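Local structure of ABC transporter, substrate binding protein (Polyamine) (Agrobacterium tumefaciens, 4EUO) at residues V109-A114 / A190-P195; E144-A149 / K167-I172. The protein binds gamma-aminobutyric acid in the periplasm as the substrate-binding protein of an ABC transporter, probably delivering it for uptake. One frame throughout, in Å; residues are numbered along the deposited sequence.

Contact 1: residues V109-A114 / A190-P195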
ATOM      1  N   VAL A 109       9.089  -7.836  19.007  1.00 14.03           N
ATOM      2  CA  VAL A 109      10.190  -7.489  19.900  1.00 15.50           C
ATOM      3  C   VAL A 109      10.557  -8.550  20.949  1.00 19.37           C
ATOM      4  O   VAL A 109      11.737  -8.848  21.148  1.00 17.69           O
ATOM      5  CB  VAL A 109       9.984  -6.069  20.500  1.00 19.15           C
ATOM      6  CG1 VAL A 109       8.675  -5.946  21.315  1.00 19.72           C
ATOM      7  CG2 VAL A 109      11.195  -5.634  21.324  1.00 19.36           C
ATOM      8  N   ASP A 110       9.546  -9.165  21.548  1.00 18.07           N
ATOM      9  CA  ASP A 110       9.783 -10.137  22.610  1.00 19.21           C
ATOM     10  C   ASP A 110      10.234 -11.500  22.133  1.00 23.72           C
ATOM     11  O   ASP A 110      10.605 -12.323  22.969  1.00 25.33           O
ATOM     12  CB  ASP A 110       8.555 -10.222  23.534  1.00 22.05           C
ATOM     13  CG  ASP A 110       8.290  -8.970  24.357  1.00 33.08           C
ATOM     14  OD1 ASP A 110       9.225  -8.129  24.496  1.00 33.29           O
ATOM     15  OD2 ASP A 110       7.159  -8.823  24.855  1.00 38.20           O
ATOM     16  N   SER A 111      10.241 -11.743  20.801  1.00 16.32           N
ATOM     17  CA  SER A 111      10.639 -13.030  20.236  0.50 15.13           C
ATOM     18  C   SER A 111      12.067 -13.053  19.708  1.00 18.49           C
ATOM     19  O   SER A 111      12.541 -14.096  19.250  1.00 20.04           O
ATOM     20  CB  SER A 111       9.681 -13.424  19.118  0.50 16.11           C
ATOM     21  OG  SER A 111       9.841 -12.529  18.031  0.50 15.69           O
ATOM     22  N   VAL A 112      12.736 -11.886  19.704  1.00 16.45           N
ATOM     23  CA  VAL A 112      14.078 -11.793  19.163  1.00 16.14           C
ATOM     24  C   VAL A 112      15.024 -11.147  20.169  1.00 16.85           C
ATOM     25  O   VAL A 112      14.582 -10.372  21.024  1.00 16.16           O
ATOM     26  CB  VAL A 112      14.107 -11.030  17.806  1.00 17.83           C
ATOM     27  CG1 VAL A 112      13.360 -11.798  16.722  1.00 18.79           C
ATOM     28  CG2 VAL A 112      13.570  -9.607  17.935  1.00 16.86           C
ATOM     29  N   SER A 113      16.325 -11.368  19.978  1.00 17.75           N
ATOM     30  CA  SER A 113      17.326 -10.745  20.832  1.00 18.45           C
ATOM     31  C   SER A 113      17.309  -9.227  20.609  1.00 19.97           C
ATOM     32  O   SER A 113      17.362  -8.456  21.563  1.00 19.57           O
ATOM     33  CB  SER A 113      18.705 -11.300  20.507  1.00 22.57           C
ATOM     34  OG  SER A 113      19.638 -10.597  21.306  1.00 28.10           O
ATOM     35  N   ALA A 114      17.178  -8.796  19.338  1.00 16.18           N
ATOM     36  CA  ALA A 114      17.178  -7.364  19.036  1.00 14.73           C
ATOM     37  C   ALA A 114      16.368  -7.104  17.771  1.00 13.88           C
ATOM     38  O   ALA A 114      16.510  -7.858  16.794  1.00 15.21           O
ATOM     39  CB  ALA A 114      18.613  -6.883  18.819  1.00 16.29           C
ATOM     40  N   ALA A 190       3.504 -11.726  13.965  1.00 12.48           N
ATOM     41  CA  ALA A 190       2.924 -12.088  15.255  1.00 12.51           C
ATOM     42  C   ALA A 190       3.310 -13.495  15.729  1.00 13.29           C
ATOM     43  O   ALA A 190       3.494 -13.684  16.940  1.00 16.09           O
ATOM     44  CB  ALA A 190       1.401 -11.928  15.222  1.00 13.40           C
ATOM     45  N   SER A 191       3.482 -14.422  14.817  1.00 12.08           N
ATOM     46  CA  SER A 191       3.820 -15.816  15.156  1.00 12.14           C
ATOM     47  C   SER A 191       5.317 -15.990  15.402  1.00 16.08           C
ATOM     48  O   SER A 191       5.744 -17.074  15.830  1.00 15.29           O
ATOM     49  CB  SER A 191       3.452 -16.728  13.999  1.00 15.20           C
ATOM     50  OG  SER A 191       4.272 -16.507  12.868  1.00 15.52           O
ATOM     51  N   ALA A 192       6.126 -14.976  15.035  1.00 12.82           N
ATOM     52  CA  ALA A 192       7.580 -15.031  15.054  1.00 12.72           C
ATOM     53  C   ALA A 192       8.102 -16.072  14.063  1.00 13.98           C
ATOM     54  O   ALA A 192       9.281 -16.416  14.101  1.00 13.83           O
ATOM     55  CB  ALA A 192       8.125 -15.274  16.454  1.00 14.10           C
ATOM     56  N   GLU A 193       7.270 -16.495  13.081  1.00 12.70           N
ATOM     57  CA  GLU A 193       7.777 -17.337  12.004  1.00 13.42           C
ATOM     58  C   GLU A 193       8.804 -16.501  11.205  1.00 13.22           C
ATOM     59  O   GLU A 193       9.799 -17.013  10.733  1.00 13.79           O
ATOM     60  CB  GLU A 193       6.624 -17.808  11.113  1.00 14.91           C
ATOM     61  CG  GLU A 193       6.953 -18.835  10.059  1.00 21.34           C
ATOM     62  CD  GLU A 193       5.713 -19.318   9.326  1.00 22.32           C
ATOM     63  OE1 GLU A 193       4.590 -19.172   9.868  1.00 21.52           O
ATOM     64  OE2 GLU A 193       5.863 -19.790   8.180  1.00 30.24           O
ATOM     65  N   ALA A 194       8.527 -15.195  11.023  1.00 12.27           N
ATOM     66  CA  ALA A 194       9.486 -14.220  10.472  1.00 11.79           C
ATOM     67  C   ALA A 194       9.266 -13.008  11.320  1.00 12.87           C
ATOM     68  O   ALA A 194       8.376 -12.197  11.071  1.00 12.45           O
ATOM     69  CB  ALA A 194       9.225 -13.935   9.011  1.00 12.49           C
ATOM     70  N   PRO A 195      10.005 -12.926  12.440  1.00 10.81           N
ATOM     71  CA  PRO A 195       9.679 -11.932  13.464  1.00 11.02           C
ATOM     72  C   PRO A 195       9.969 -10.481  13.144  1.00 12.05           C
ATOM     73  O   PRO A 195       9.598  -9.591  13.906  1.00 12.38           O
ATOM     74  CB  PRO A 195      10.470 -12.408  14.683  1.00 13.28           C
ATOM     75  CG  PRO A 195      11.660 -13.080  14.073  1.00 15.87           C
ATOM     76  CD  PRO A 195      11.093 -13.819  12.876  1.00 12.21           C
TER

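Contact 2: residues E144-A149 / K167-I172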
ATOM      1  N   GLU A 144      14.105  -0.933  -3.351  1.00  9.11           N
ATOM      2  CA  GLU A 144      14.624   0.271  -2.722  1.00  8.65           C
ATOM      3  C   GLU A 144      15.227  -0.038  -1.349  1.00 10.61           C
ATOM      4  O   GLU A 144      16.319   0.442  -1.041  1.00 10.44           O
ATOM      5  CB  GLU A 144      13.517   1.324  -2.570  1.00  9.55           C
ATOM      6  CG  GLU A 144      13.026   1.973  -3.871  1.00 10.00           C
ATOM      7  CD  GLU A 144      11.984   1.226  -4.679  1.00  9.45           C
ATOM      8  OE1 GLU A 144      11.673   0.048  -4.384  1.00  8.69           O
ATOM      9  OE2 GLU A 144      11.440   1.869  -5.609  1.00  9.54           O
ATOM     10  N   ALA A 145      14.577  -0.883  -0.551  1.00  9.57           N
ATOM     11  CA  ALA A 145      15.133  -1.225   0.757  1.00  9.29           C
ATOM     12  C   ALA A 145      16.484  -1.925   0.600  1.00 11.32           C
ATOM     13  O   ALA A 145      17.413  -1.628   1.378  1.00 10.41           O
ATOM     14  CB  ALA A 145      14.155  -2.096   1.522  1.00  9.87           C
ATOM     15  N   ALA A 146      16.619  -2.846  -0.370  1.00  9.49           N
ATOM     16  CA  ALA A 146      17.899  -3.531  -0.603  1.00  9.95           C
ATOM     17  C   ALA A 146      18.980  -2.504  -0.988  1.00 11.55           C
ATOM     18  O   ALA A 146      20.117  -2.587  -0.491  1.00 11.31           O
ATOM     19  CB  ALA A 146      17.722  -4.545  -1.724  1.00 10.43           C
ATOM     20  N   LEU A 147      18.643  -1.531  -1.827  1.00 10.09           N
ATOM     21  CA  LEU A 147      19.609  -0.534  -2.257  1.00 10.74           C
ATOM     22  C   LEU A 147      20.003   0.349  -1.089  1.00 12.12           C
ATOM     23  O   LEU A 147      21.207   0.637  -0.926  1.00 12.53           O
ATOM     24  CB  LEU A 147      19.034   0.271  -3.430  1.00 10.78           C
ATOM     25  CG  LEU A 147      18.938  -0.511  -4.739  1.00 11.29           C
ATOM     26  CD1 LEU A 147      17.969   0.139  -5.698  1.00 11.54           C
ATOM     27  CD2 LEU A 147      20.326  -0.707  -5.385  1.00 11.62           C
ATOM     28  N   LEU A 148      19.039   0.758  -0.259  1.00 10.83           N
ATOM     29  CA  LEU A 148      19.350   1.558   0.933  1.00 10.44           C
ATOM     30  C   LEU A 148      20.214   0.770   1.882  1.00 13.01           C
ATOM     31  O   LEU A 148      21.171   1.340   2.431  1.00 13.64           O
ATOM     32  CB  LEU A 148      18.081   1.996   1.651  1.00 10.03           C
ATOM     33  CG  LEU A 148      17.170   2.948   0.858  1.00 11.67           C
ATOM     34  CD1 LEU A 148      15.760   2.953   1.445  1.00 12.72           C
ATOM     35  CD2 LEU A 148      17.747   4.359   0.786  1.00 12.95           C
ATOM     36  N   ALA A 149      19.927  -0.512   2.080  1.00 11.12           N
ATOM     37  CA  ALA A 149      20.722  -1.374   2.959  1.00 11.61           C
ATOM     38  C   ALA A 149      22.136  -1.502   2.414  1.00 14.69           C
ATOM     39  O   ALA A 149      23.073  -1.701   3.212  1.00 15.00           O
ATOM     40  CB  ALA A 149      20.086  -2.740   3.035  1.00 12.60           C
ATOM     41  N   LYS A 167      21.750  -8.456  -6.192  1.00 12.84           N
ATOM     42  CA  LYS A 167      22.940  -9.000  -5.510  1.00 14.05           C
ATOM     43  C   LYS A 167      22.822  -8.837  -3.998  1.00 15.94           C
ATOM     44  O   LYS A 167      23.180  -9.752  -3.254  1.00 14.92           O
ATOM     45  CB  LYS A 167      24.217  -8.305  -6.005  1.00 16.18           C
ATOM     46  CG  LYS A 167      24.608  -8.790  -7.393  1.00 24.09           C
ATOM     47  CD  LYS A 167      25.880  -8.130  -7.920  1.00 30.13           C
ATOM     48  CE  LYS A 167      26.293  -8.695  -9.258  1.00 42.36           C
ATOM     49  NZ  LYS A 167      27.474  -7.977  -9.816  1.00 52.34           N
ATOM     50  N   LYS A 168      22.282  -7.699  -3.530  1.00 12.97           N
ATOM     51  CA  LYS A 168      22.104  -7.478  -2.104  1.00 12.35           C
ATOM     52  C   LYS A 168      21.031  -8.444  -1.545  1.00 13.53           C
ATOM     53  O   LYS A 168      21.211  -9.039  -0.483  1.00 13.30           O
ATOM     54  CB  LYS A 168      21.724  -6.012  -1.821  1.00 14.25           C
ATOM     55  CG  LYS A 168      21.594  -5.664  -0.320  1.00 13.76           C
ATOM     56  CD  LYS A 168      22.876  -5.943   0.498  1.00 15.60           C
ATOM     57  CE  LYS A 168      22.752  -5.254   1.816  1.00 16.24           C
ATOM     58  NZ  LYS A 168      23.901  -5.577   2.704  1.00 19.02           N
ATOM     59  N   LEU A 169      19.920  -8.611  -2.262  1.00 11.57           N
ATOM     60  CA  LEU A 169      18.889  -9.572  -1.842  1.00 11.50           C
ATOM     61  C   LEU A 169      19.424 -11.011  -1.810  1.00 13.84           C
ATOM     62  O   LEU A 169      19.068 -11.766  -0.919  1.00 12.71           O
ATOM     63  CB  LEU A 169      17.647  -9.493  -2.738  1.00 10.81           C
ATOM     64  CG  LEU A 169      16.803  -8.259  -2.453  1.00 11.84           C
ATOM     65  CD1 LEU A 169      15.988  -7.880  -3.696  1.00 12.15           C
ATOM     66  CD2 LEU A 169      15.904  -8.487  -1.236  1.00 11.96           C
ATOM     67  N   ASP A 170      20.325 -11.369  -2.751  1.00 12.18           N
ATOM     68  CA  ASP A 170      20.913 -12.716  -2.767  1.00 12.81           C
ATOM     69  C   ASP A 170      21.630 -13.030  -1.470  1.00 14.90           C
ATOM     70  O   ASP A 170      21.657 -14.209  -1.086  1.00 15.93           O
ATOM     71  CB  ASP A 170      21.909 -12.824  -3.916  1.00 14.84           C
ATOM     72  CG  ASP A 170      21.281 -13.094  -5.260  1.00 17.83           C
ATOM     73  OD1 ASP A 170      20.080 -13.432  -5.296  1.00 17.40           O
ATOM     74  OD2 ASP A 170      21.995 -12.972  -6.289  1.00 22.66           O
ATOM     75  N   THR A 171      22.210 -12.014  -0.779  1.00 14.56           N
ATOM     76  CA  THR A 171      22.933 -12.279   0.466  1.00 14.17           C
ATOM     77  C   THR A 171      22.036 -12.804   1.588  1.00 17.17           C
ATOM     78  O   THR A 171      22.545 -13.374   2.570  1.00 18.30           O
ATOM     79  CB  THR A 171      23.712 -11.041   0.941  1.00 16.50           C
ATOM     80  OG1 THR A 171      22.807 -10.041   1.432  1.00 14.98           O
ATOM     81  CG2 THR A 171      24.652 -10.461  -0.115  1.00 18.16           C
ATOM     82  N   ILE A 172      20.694 -12.603   1.479  1.00 13.64           N
ATOM     83  CA  ILE A 172      19.780 -13.041   2.531  1.00 13.15           C
ATOM     84  C   ILE A 172      18.637 -13.871   1.979  1.00 14.18           C
ATOM     85  O   ILE A 172      17.743 -14.215   2.751  1.00 14.06           O
ATOM     86  CB  ILE A 172      19.203 -11.824   3.315  1.00 14.47           C
ATOM     87  CG1 ILE A 172      18.308 -10.931   2.420  1.00 14.03           C
ATOM     88  CG2 ILE A 172      20.328 -11.009   3.963  1.00 15.43           C
ATOM     89  CD1 ILE A 172      17.334 -10.040   3.219  1.00 14.11           C
TER

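Contact 1: residues V109-A114 / A190-P195
Ser111 and Ala192 bring the two backbones nearest, CA to CA 6.3 Å: the 3-10 turn 109-111 meets the bend where the chain leaves helix 182-190, and Ala192, with positive phi (64°), is the first residue to break the helical course. No hydrogen bond crosses. Ala192 CB lies against Ser111 CB at 3.6 Å and, in one of the serine's two conformers, equally near its OG. In that conformer Ser111 OG also sits 3.4 Å from Pro195 CB; the hydroxyl, held between backbone N and carbonyl carbon (chi1 67°), hydrogen-bonds to the carbonyl O of Asn108, just before the turn. Beside it, one branch of Val112 does the touching: CG1, opposite the carbonyl carbon about chi1 (-66°), presses on Pro195 CG at 3.4 Å, tight for two carbons, with Pro195 CB at 3.6 Å. Within 190-195, Ser191 OG accepts from Glu193 N (3.0 Å), an ST turn with Ala192 at its middle. The contact thus joins the loop following strand 96-107 to the link between helix 182-190 and strand 196-200; these two strands pair antiparallel, and a backbone hydrogen bond between Pro195 and Asn108 continues the link beside their ends.

Contact 2: residues E144-A149 / K167-I172
Ala146 and Lys168 mark where segments 144-149 and 167-172, on helices 142-149 and 162-170, come nearest, with their CA atoms 6.0 Å apart. Small residues on the first helix make such nearness possible. Ala146 turns its methyl toward the partner helix, where Ala146 CB meets the branch carbon of a leucine, Leu169 CG, at 3.9 Å. Leu169 reaches it with chi1 at -75°, CG opposite its carbonyl carbon, and the leucine also touches Trp308 and Trp311 of helix 301-313. The carbonyl of Ala146 is touched as well: Lys168 CG comes within 3.4 Å of Ala146 O, a van der Waals approach by a methylene group and not a hydrogen bond. Helix 119-122 and strand 215-229 flank the first helix through Trp119 and Ile222. One turn on from Ala146, Ala149 offers the next methyl, and Ala149 CB lies 3.9 Å from Lys168 CE. The lysine spans both alanines because CG stands anti to its backbone N (chi1 -177°) and the chain then bends at chi2 (58°), running alongside the first helix before it straightens. Its ammonium ends near the last turn, Lys168 NZ 4.0 Å from Ala149 O, too long for a hydrogen bond. Lys168 O takes two donors from Thr171, its backbone N and its hydroxyl; Thr171 OG1 gives the shorter bond, 2.7 Å, in the carbonyl plane. The contact is therefore made by methyl, methylene and methine groups and a backbone carbonyl oxygen, with no hydrogen bond or salt bridge between the segments. Its hold comes from close fit, although the lysine ammonium near the carbonyl of Ala149, at the C-terminal end of helix 142-149, may add a weak electrostatic attraction.

Overall arrangement
Contact 2 is nested along the chain inside the loop that contact 1 closes: 109-114 comes first, then 144-149 and 167-172, then 190-195. Their centres lie 21 Å apart and their nearest atoms about 11 Å, so they do not touch. Strand 132-135 comes before contact 2 and strand 176-179 after it, both inside that loop; they are parallel neighbours in the mixed sheet, and 132-135 also pairs with 196-200. Contact 1 joins the connections at the ends of strands 96-107 and 196-200; contact 2 packs together two helices of the intervening chain. Both belong to the framework of the solute-binding fold, whose GABA pocket includes Phe99, Tyr101 and Trp200 from strands 96-107 and 196-200.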